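Local coordinates for vacuolar protein sorting-associated protein IST1 (Saccharomyces cerevisiae, PDB 3GGY) that regulates recruitment of the ATPase VPS4 to ESCRT-III during late cargo sorting at the multivesicular body, its N-terminal helical domain being the part described here, at residues S37-A42 with K178-P183; I67-I72 with E153-K158; E78-R83 with E107-L112. One frame throughout, in Å; residues are numbered along the deposited sequence.

Contact 1 of 3, residues S37-A42 with K178-P183; sequences SRRQVA and KTYDVP
The Schellman motif that ends helix 166-179 carries Tyr180 against the side of helix 8-46. Ala42 CB lies 3.8 Å from Tyr180 CB, and the ring runs from there back along the helix toward Arg38 and Arg39. With CG beside its own backbone N (chi1 -62°), Tyr180 sets one ring face under Arg39 CA, a CH-pi contact 4.1 Å from the ring centroid and 25° off the normal. Thr179 CG2 lies over the opposite face, toward the rim, which leaves the ring sandwiched between its own chain neighbour and the partner helix. Arg39 CG comes down at the phenol end, 3.0 Å from Tyr180 OH, a tight contact and not a hydrogen bond; the two side chains cross at about a right angle. Asp181 is the C-prime residue of the motif, and its positive phi turns the chain so that Val182 CG2 comes within 4.0 Å of Ala42 CB. A methyl suits Ala42, which has to fit between the tyrosine and the valine. A water also joins Arg38 NH1 (3.1 Å) to Thr179 OG1 (2.9 Å), while Arg38 NH2 makes a salt bridge to Asp64 of helix 50-82.

Contact 2 of 3, residues I67-I72 with E153-K158; sequences IELLEI and EKIIKK
Lys158 lies across residues 67-72 of helix 50-82 with its aliphatic chain against Leu69 and Ile72 and its ammonium group at Glu68. Its CB is 4.0 Å from Leu69 CB, and CE is 3.6 Å from Ile72 CD1, the lysine and isoleucine side chains crossing at about a right angle. The chain is extended as far as CE and then bends (chi4 -58°), a turn that brings NZ to Glu68. There NZ donates a hydrogen bond to Glu68 OE1 at 3.1 Å, as part of a salt bridge, and meets the oxygen from above the carboxylate plane, 56° out of it. Lysine suits this place because its methylenes can cover hydrophobic neighbours while its charge finds a partner at the partly exposed border.

Deeper in, branched side chains take over. Ile155 CD1 reaches Leu69 CD1 (3.8 Å) at about a right angle and Ile72 CG2 (3.9 Å) alongside, the two isoleucines lying side by side and pointing opposite ways. Ile72 thereby divides its work: CD1 takes the lysine chain, and CG2, anti to the backbone N, takes Ile155. Near the surface, the end of the Lys154 chain, CE and NZ, lies beside Ile72 CG2, with the CE methylene as the apolar partner at 3.9 Å. Tyr76 touches both Lys154 and Ile155 from one turn further along helix 50-82. The axes of the two segments approach to 9.9 Å and cross at -143°: helix 153-159 packs antiparallel on helix 50-82, one of the long helices of this ESCRT-III-like domain.

Contact 3 of 3, residues E78-R83 with E107-L112; sequences ELLLAR and EAIRSL
Leu80 reaches into residues 107-112 of helix 105-115 and carries most of the contact. Its CG stands 3.8 Å from Ala108 CB, and CG and the CD2 branch lie over the alanine methyl. With CG beside the backbone N (chi1 -66°) and the chain extended (chi2 177°), CD1 is sent out to Leu112 CD1, met tip to tip at 3.5 Å; Ile109 CD1 is 4.0 Å from the same Leu80 CD1. Leu79 adds a looser touch, CD2 to Ala108 CB at 4.2 Å. Alanine suits the point of nearest backbones, since its single methyl lets the leucine come down on the helix; Leu112 points at the leucine, while Ile109 brings only CD1 near.

Behind this first shell, Leu16 of helix 8-46 packs on Leu80, and Leu125 and Leu128 of helix 125-135 pack on Leu112. Glu107 O accepts from both Ser111 N and Ser111 OG, on opposite faces of the carbonyl plane; the hydroxyl bond, 2.9 Å long, satisfies a buried serine. Glu107 OE2 is hydrogen-bonded to Tyr76 OH of helix 50-82. The segment axes cross at -128°, 9.8 Å apart, where helices 8-46, 50-82, 105-115 and 125-135 come together in the hydrophobic core of the ESCRT-III-like domain.

Helix 50-82 serves both contact 2 and contact 3, whose centres are 14 Å apart and which touch directly where Ile155 CG1 meets Ser111 OG at 3.6 Å. Contact 1 stands at the far end of the elongated domain, about 38 Å centre to centre from contact 3, and joins the first long helix to the chain beyond helix 166-179. The chemistry varies with burial. Contact 3 is buried and aliphatic across its interface; contact 2, nearest the middle of the chain, has an aliphatic interior with a salt bridge at its border; contact 1, partly buried, combines an aromatic face, an alanine methyl packed on tyrosine and valine, and a bridging water.

Contact 1 of 3, residues S37-A42 with K178-P183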
loop_
_atom_site.group_PDB
_atom_site.type_symbol
_atom_site.label_atom_id
_atom_site.label_comp_id
_atom_site.label_asym_id
_atom_site.label_seq_id
_atom_site.Cartn_x
_atom_site.Cartn_y
_atom_site.Cartn_z
ATOM N N SER A 37 6.735 -10.919 13.608
ATOM C CA SER A 37 5.382 -11.313 13.977
ATOM C C SER A 37 5.162 -12.800 13.741
ATOM O O SER A 37 4.499 -13.466 14.533
ATOM C CB SER A 37 4.358 -10.506 13.176
ATOM O OG SER A 37 4.464 -9.127 13.482
ATOM N N ARG A 38 5.724 -13.316 12.652
ATOM C CA ARG A 38 5.590 -14.730 12.332
ATOM C C ARG A 38 6.276 -15.574 13.410
ATOM O O ARG A 38 5.747 -16.600 13.829
ATOM C CB ARG A 38 6.182 -15.013 10.948
ATOM C CG ARG A 38 5.289 -14.505 9.810
ATOM C CD ARG A 38 5.936 -14.642 8.438
ATOM N NE ARG A 38 5.004 -14.248 7.381
ATOM C CZ ARG A 38 4.129 -15.066 6.806
ATOM N NH1 ARG A 38 4.065 -16.341 7.169
ATOM N NH2 ARG A 38 3.293 -14.604 5.887
ATOM N N ARG A 39 7.443 -15.128 13.865
ATOM C CA ARG A 39 8.170 -15.840 14.916
ATOM C C ARG A 39 7.337 -15.850 16.188
ATOM O O ARG A 39 7.293 -16.843 16.911
ATOM C CB ARG A 39 9.490 -15.148 15.248
ATOM C CG ARG A 39 10.453 -14.959 14.101
ATOM C CD ARG A 39 11.686 -14.220 14.603
ATOM N NE ARG A 39 12.395 -14.992 15.621
ATOM C CZ ARG A 39 13.262 -14.476 16.488
ATOM N NH1 ARG A 39 13.530 -13.175 16.471
ATOM N NH2 ARG A 39 13.867 -15.263 17.368
ATOM N N GLN A 40 6.690 -14.725 16.465
ATOM C CA GLN A 40 5.876 -14.593 17.664
ATOM C C GLN A 40 4.619 -15.455 17.616
ATOM O O GLN A 40 4.149 -15.931 18.649
ATOM C CB GLN A 40 5.545 -13.116 17.887
ATOM C CG GLN A 40 6.811 -12.268 18.000
ATOM C CD GLN A 40 6.547 -10.780 18.137
ATOM O OE1 GLN A 40 5.767 -10.201 17.379
ATOM N NE2 GLN A 40 7.214 -10.146 19.099
ATOM N N VAL A 41 4.075 -15.660 16.419
ATOM C CA VAL A 41 2.900 -16.514 16.274
ATOM C C VAL A 41 3.349 -17.938 16.601
ATOM O O VAL A 41 2.648 -18.682 17.277
ATOM C CB VAL A 41 2.339 -16.483 14.830
ATOM C CG1 VAL A 41 1.317 -17.601 14.633
ATOM C CG2 VAL A 41 1.679 -15.139 14.560
ATOM N N ALA A 42 4.535 -18.301 16.123
ATOM C CA ALA A 42 5.072 -19.633 16.371
ATOM C C ALA A 42 5.233 -19.862 17.868
ATOM O O ALA A 42 4.930 -20.942 18.373
ATOM C CB ALA A 42 6.416 -19.797 15.666
ATOM N N LYS A 178 5.615 -24.467 9.241
ATOM C CA LYS A 178 6.689 -25.046 8.443
ATOM C C LYS A 178 7.976 -24.261 8.644
ATOM O O LYS A 178 9.039 -24.837 8.878
ATOM C CB LYS A 178 6.340 -25.060 6.955
ATOM C CG LYS A 178 7.430 -25.738 6.120
ATOM C CD LYS A 178 7.060 -25.881 4.667
ATOM C CE LYS A 178 8.139 -26.646 3.920
ATOM N NZ LYS A 178 7.786 -26.838 2.494
ATOM N N THR A 179 7.877 -22.938 8.569
ATOM C CA THR A 179 9.043 -22.088 8.738
ATOM C C THR A 179 9.766 -22.310 10.060
ATOM O O THR A 179 10.997 -22.381 10.099
ATOM C CB THR A 179 8.663 -20.589 8.649
ATOM O OG1 THR A 179 8.161 -20.306 7.339
ATOM C CG2 THR A 179 9.876 -19.707 8.916
ATOM N N TYR A 180 9.002 -22.441 11.136
ATOM C CA TYR A 180 9.583 -22.596 12.460
ATOM C C TYR A 180 9.565 -23.988 13.079
ATOM O O TYR A 180 9.773 -24.129 14.284
ATOM C CB TYR A 180 8.916 -21.595 13.399
ATOM C CG TYR A 180 9.159 -20.174 12.958
ATOM C CD1 TYR A 180 10.396 -19.566 13.168
ATOM C CD2 TYR A 180 8.185 -19.464 12.259
ATOM C CE1 TYR A 180 10.661 -18.290 12.686
ATOM C CE2 TYR A 180 8.442 -18.186 11.770
ATOM C CZ TYR A 180 9.683 -17.608 11.985
ATOM O OH TYR A 180 9.958 -16.359 11.477
ATOM N N ASP A 181 9.343 -25.009 12.256
ATOM C CA ASP A 181 9.310 -26.394 12.727
ATOM C C ASP A 181 8.410 -26.606 13.938
ATOM O O ASP A 181 8.763 -27.352 14.852
ATOM C CB ASP A 181 10.725 -26.873 13.075
ATOM C CG ASP A 181 11.677 -26.778 11.904
ATOM O OD1 ASP A 181 11.339 -27.297 10.822
ATOM O OD2 ASP A 181 12.764 -26.186 12.070
ATOM N N VAL A 182 7.247 -25.962 13.949
ATOM C CA VAL A 182 6.315 -26.102 15.063
ATOM C C VAL A 182 5.775 -27.527 15.094
ATOM O O VAL A 182 5.315 -28.041 14.079
ATOM C CB VAL A 182 5.131 -25.124 14.920
ATOM C CG1 VAL A 182 4.058 -25.431 15.960
ATOM C CG2 VAL A 182 5.627 -23.698 15.076
ATOM N N PRO A 183 5.815 -28.181 16.266
ATOM C CA PRO A 183 5.314 -29.557 16.364
ATOM C C PRO A 183 3.882 -29.711 15.853
ATOM O O PRO A 183 3.038 -28.832 16.033
ATOM C CB PRO A 183 5.431 -29.863 17.859
ATOM C CG PRO A 183 6.582 -29.022 18.287
ATOM C CD PRO A 183 6.307 -27.712 17.571
HETATM O O HOH W 1 6.544 -18.012 8.010
#

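Contact 2 of 3, residues I67-I72 with E153-K158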
loop_
_atom_site.group_PDB
_atom_site.type_symbol
_atom_site.label_atom_id
_atom_site.label_comp_id
_atom_site.label_asym_id
_atom_site.label_seq_id
_atom_site.Cartn_x
_atom_site.Cartn_y
_atom_site.Cartn_z
ATOM N N ILE A 67 1.977 -4.189 2.931
ATOM C CA ILE A 67 3.308 -4.140 2.337
ATOM C C ILE A 67 3.175 -4.213 0.814
ATOM O O ILE A 67 3.890 -3.525 0.094
ATOM C CB ILE A 67 4.188 -5.304 2.845
ATOM C CG1 ILE A 67 4.590 -5.043 4.298
ATOM C CG2 ILE A 67 5.421 -5.449 1.961
ATOM C CD1 ILE A 67 5.155 -6.259 5.006
ATOM N N GLU A 68 2.248 -5.038 0.329
ATOM C CA GLU A 68 2.024 -5.155 -1.109
ATOM C C GLU A 68 1.561 -3.801 -1.650
ATOM O O GLU A 68 1.947 -3.395 -2.745
ATOM C CB GLU A 68 0.961 -6.212 -1.398
ATOM C CG GLU A 68 1.334 -7.597 -0.906
ATOM C CD GLU A 68 0.301 -8.646 -1.273
ATOM O OE1 GLU A 68 -0.903 -8.407 -1.033
ATOM O OE2 GLU A 68 0.696 -9.711 -1.794
ATOM N N LEU A 69 0.720 -3.107 -0.886
ATOM C CA LEU A 69 0.240 -1.793 -1.313
ATOM C C LEU A 69 1.432 -0.864 -1.481
ATOM O O LEU A 69 1.555 -0.176 -2.493
ATOM C CB LEU A 69 -0.730 -1.198 -0.278
ATOM C CG LEU A 69 -1.162 0.268 -0.449
ATOM C CD1 LEU A 69 -1.951 0.442 -1.740
ATOM C CD2 LEU A 69 -2.013 0.697 0.761
ATOM N N LEU A 70 2.315 -0.847 -0.488
ATOM C CA LEU A 70 3.501 0.007 -0.542
ATOM C C LEU A 70 4.368 -0.296 -1.761
ATOM O O LEU A 70 4.925 0.616 -2.364
ATOM C CB LEU A 70 4.335 -0.151 0.733
ATOM C CG LEU A 70 3.647 0.230 2.045
ATOM C CD1 LEU A 70 4.637 0.076 3.205
ATOM C CD2 LEU A 70 3.149 1.664 1.972
ATOM N N GLU A 71 4.484 -1.572 -2.122
ATOM C CA GLU A 71 5.291 -1.951 -3.280
ATOM C C GLU A 71 4.688 -1.375 -4.557
ATOM O O GLU A 71 5.405 -0.867 -5.422
ATOM C CB GLU A 71 5.375 -3.475 -3.388
ATOM C CG GLU A 71 5.954 -4.130 -2.139
ATOM C CD GLU A 71 5.957 -5.647 -2.206
ATOM O OE1 GLU A 71 4.998 -6.221 -2.763
ATOM O OE2 GLU A 71 6.912 -6.263 -1.683
ATOM N N ILE A 72 3.369 -1.446 -4.668
ATOM C CA ILE A 72 2.688 -0.924 -5.842
ATOM C C ILE A 72 2.811 0.604 -5.897
ATOM O O ILE A 72 3.071 1.185 -6.955
ATOM C CB ILE A 72 1.196 -1.325 -5.831
ATOM C CG1 ILE A 72 1.073 -2.849 -5.830
ATOM C CG2 ILE A 72 0.485 -0.712 -7.033
ATOM C CD1 ILE A 72 -0.317 -3.363 -5.498
ATOM N N GLU A 153 -9.116 -1.144 -8.797
ATOM C CA GLU A 153 -9.757 -1.997 -7.816
ATOM C C GLU A 153 -8.718 -2.597 -6.864
ATOM O O GLU A 153 -8.969 -2.716 -5.668
ATOM C CB GLU A 153 -10.523 -3.117 -8.523
ATOM C CG GLU A 153 -11.485 -3.859 -7.623
ATOM C CD GLU A 153 -12.562 -2.952 -7.067
ATOM O OE1 GLU A 153 -13.228 -2.266 -7.871
ATOM O OE2 GLU A 153 -12.743 -2.923 -5.831
ATOM N N LYS A 154 -7.551 -2.954 -7.394
ATOM C CA LYS A 154 -6.487 -3.548 -6.581
ATOM C C LYS A 154 -6.073 -2.613 -5.446
ATOM O O LYS A 154 -5.858 -3.050 -4.314
ATOM C CB LYS A 154 -5.267 -3.892 -7.448
ATOM C CG LYS A 154 -4.544 -2.699 -8.057
ATOM C CD LYS A 154 -3.256 -3.141 -8.747
ATOM C CE LYS A 154 -2.469 -1.959 -9.305
ATOM N NZ LYS A 154 -1.218 -2.418 -9.990
ATOM N N ILE A 155 -5.971 -1.324 -5.751
ATOM C CA ILE A 155 -5.595 -0.330 -4.747
ATOM C C ILE A 155 -6.710 -0.166 -3.707
ATOM O O ILE A 155 -6.455 -0.089 -2.509
ATOM C CB ILE A 155 -5.302 1.039 -5.410
ATOM C CG1 ILE A 155 -4.030 0.949 -6.263
ATOM C CG2 ILE A 155 -5.171 2.122 -4.346
ATOM C CD1 ILE A 155 -2.752 0.697 -5.465
ATOM N N ILE A 156 -7.954 -0.118 -4.163
ATOM C CA ILE A 156 -9.059 0.034 -3.226
ATOM C C ILE A 156 -9.108 -1.157 -2.259
ATOM O O ILE A 156 -9.362 -0.994 -1.068
ATOM C CB ILE A 156 -10.395 0.145 -3.979
ATOM C CG1 ILE A 156 -10.411 1.439 -4.796
ATOM C CG2 ILE A 156 -11.556 0.113 -2.992
ATOM C CD1 ILE A 156 -11.596 1.577 -5.718
ATOM N N LYS A 157 -8.831 -2.347 -2.778
ATOM C CA LYS A 157 -8.857 -3.567 -1.980
ATOM C C LYS A 157 -7.710 -3.684 -0.987
ATOM O O LYS A 157 -7.882 -4.213 0.107
ATOM C CB LYS A 157 -8.853 -4.790 -2.902
ATOM C CG LYS A 157 -10.056 -4.864 -3.835
ATOM C CD LYS A 157 -11.363 -4.953 -3.059
ATOM C CE LYS A 157 -11.424 -6.211 -2.202
ATOM N NZ LYS A 157 -12.689 -6.288 -1.418
ATOM N N LYS A 158 -6.537 -3.197 -1.365
ATOM C CA LYS A 158 -5.402 -3.276 -0.465
ATOM C C LYS A 158 -5.471 -2.189 0.599
ATOM O O LYS A 158 -4.867 -2.320 1.658
ATOM C CB LYS A 158 -4.096 -3.189 -1.254
ATOM C CG LYS A 158 -3.940 -4.335 -2.248
ATOM C CD LYS A 158 -2.510 -4.481 -2.732
ATOM C CE LYS A 158 -2.385 -5.663 -3.679
ATOM N NZ LYS A 158 -2.824 -6.940 -3.046
#

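Contact 3 of 3, residues E78-R83 with E107-L112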
loop_
_atom_site.group_PDB
_atom_site.type_symbol
_atom_site.label_atom_id
_atom_site.label_comp_id
_atom_site.label_asym_id
_atom_site.label_seq_id
_atom_site.Cartn_x
_atom_site.Cartn_y
_atom_site.Cartn_z
ATOM N N GLU A 78 7.675 5.807 -9.199
ATOM C CA GLU A 78 8.775 5.727 -10.153
ATOM C C GLU A 78 8.280 6.045 -11.558
ATOM O O GLU A 78 8.977 6.702 -12.337
ATOM C CB GLU A 78 9.417 4.339 -10.092
ATOM C CG GLU A 78 9.943 4.017 -8.700
ATOM C CD GLU A 78 10.597 2.656 -8.605
ATOM O OE1 GLU A 78 10.015 1.680 -9.121
ATOM O OE2 GLU A 78 11.688 2.559 -8.002
ATOM N N LEU A 79 7.068 5.595 -11.868
ATOM C CA LEU A 79 6.469 5.844 -13.175
ATOM C C LEU A 79 6.310 7.343 -13.393
ATOM O O LEU A 79 6.753 7.887 -14.410
ATOM C CB LEU A 79 5.106 5.150 -13.266
ATOM C CG LEU A 79 4.296 5.328 -14.555
ATOM C CD1 LEU A 79 3.234 4.249 -14.629
ATOM C CD2 LEU A 79 3.662 6.709 -14.606
ATOM N N LEU A 80 5.680 8.012 -12.431
ATOM C CA LEU A 80 5.465 9.450 -12.513
ATOM C C LEU A 80 6.783 10.217 -12.545
ATOM O O LEU A 80 6.895 11.245 -13.213
ATOM C CB LEU A 80 4.632 9.927 -11.321
ATOM C CG LEU A 80 3.195 9.409 -11.261
ATOM C CD1 LEU A 80 2.520 9.913 -9.990
ATOM C CD2 LEU A 80 2.436 9.880 -12.495
ATOM N N LEU A 81 7.777 9.720 -11.817
ATOM C CA LEU A 81 9.073 10.384 -11.766
ATOM C C LEU A 81 9.728 10.419 -13.137
ATOM O O LEU A 81 10.349 11.415 -13.512
ATOM C CB LEU A 81 10.003 9.674 -10.783
ATOM C CG LEU A 81 11.401 10.292 -10.647
ATOM C CD1 LEU A 81 11.280 11.734 -10.171
ATOM C CD2 LEU A 81 12.235 9.475 -9.666
ATOM N N ALA A 82 9.583 9.330 -13.882
ATOM C CA ALA A 82 10.171 9.232 -15.214
ATOM C C ALA A 82 9.411 10.039 -16.264
ATOM O O ALA A 82 9.946 10.330 -17.336
ATOM C CB ALA A 82 10.246 7.774 -15.638
ATOM N N ARG A 83 8.171 10.405 -15.953
ATOM C CA ARG A 83 7.337 11.164 -16.881
ATOM C C ARG A 83 6.981 12.550 -16.343
ATOM O O ARG A 83 5.996 13.153 -16.772
ATOM C CB ARG A 83 6.049 10.386 -17.172
ATOM C CG ARG A 83 6.273 8.954 -17.649
ATOM C CD ARG A 83 4.954 8.218 -17.836
ATOM N NE ARG A 83 5.131 6.831 -18.269
ATOM C CZ ARG A 83 5.391 6.453 -19.518
ATOM N NH1 ARG A 83 5.509 7.356 -20.485
ATOM N NH2 ARG A 83 5.529 5.165 -19.805
ATOM N N GLU A 107 -3.777 6.555 -13.797
ATOM C CA GLU A 107 -3.858 5.525 -12.777
ATOM C C GLU A 107 -2.874 5.755 -11.630
ATOM O O GLU A 107 -3.231 5.627 -10.459
ATOM C CB GLU A 107 -3.574 4.179 -13.438
ATOM C CG GLU A 107 -3.662 2.984 -12.533
ATOM C CD GLU A 107 -3.337 1.709 -13.276
ATOM O OE1 GLU A 107 -3.937 1.480 -14.351
ATOM O OE2 GLU A 107 -2.490 0.937 -12.788
ATOM N N ALA A 108 -1.636 6.090 -11.973
ATOM C CA ALA A 108 -0.606 6.311 -10.968
ATOM C C ALA A 108 -0.888 7.472 -10.014
ATOM O O ALA A 108 -0.793 7.313 -8.797
ATOM C CB ALA A 108 0.745 6.517 -11.648
ATOM N N ILE A 109 -1.234 8.635 -10.557
ATOM C CA ILE A 109 -1.491 9.799 -9.718
ATOM C C ILE A 109 -2.749 9.620 -8.868
ATOM O O ILE A 109 -2.770 9.997 -7.696
ATOM C CB ILE A 109 -1.615 11.085 -10.565
ATOM C CG1 ILE A 109 -1.639 12.308 -9.650
ATOM C CG2 ILE A 109 -2.863 11.025 -11.431
ATOM C CD1 ILE A 109 -0.335 12.519 -8.882
ATOM N N ARG A 110 -3.795 9.037 -9.449
ATOM C CA ARG A 110 -5.026 8.813 -8.700
ATOM C C ARG A 110 -4.795 7.846 -7.542
ATOM O O ARG A 110 -5.293 8.064 -6.442
ATOM C CB ARG A 110 -6.117 8.263 -9.619
ATOM C CG ARG A 110 -6.665 9.298 -10.586
ATOM C CD ARG A 110 -7.662 8.679 -11.546
ATOM N NE ARG A 110 -8.148 9.688 -12.480
ATOM C CZ ARG A 110 -9.136 10.535 -12.219
ATOM N NH1 ARG A 110 -9.766 10.490 -11.054
ATOM N NH2 ARG A 110 -9.465 11.461 -13.112
ATOM N N SER A 111 -4.028 6.786 -7.787
ATOM C CA SER A 111 -3.764 5.808 -6.742
ATOM C C SER A 111 -2.975 6.395 -5.577
ATOM O O SER A 111 -3.247 6.089 -4.417
ATOM C CB SER A 111 -3.019 4.599 -7.320
ATOM O OG SER A 111 -3.838 3.909 -8.259
ATOM N N LEU A 112 -1.996 7.237 -5.883
ATOM C CA LEU A 112 -1.179 7.845 -4.838
ATOM C C LEU A 112 -1.985 8.814 -3.986
ATOM O O LEU A 112 -1.823 8.867 -2.768
ATOM C CB LEU A 112 0.020 8.546 -5.472
ATOM C CG LEU A 112 1.048 7.544 -6.005
ATOM C CD1 LEU A 112 2.044 8.255 -6.914
ATOM C CD2 LEU A 112 1.764 6.875 -4.838
#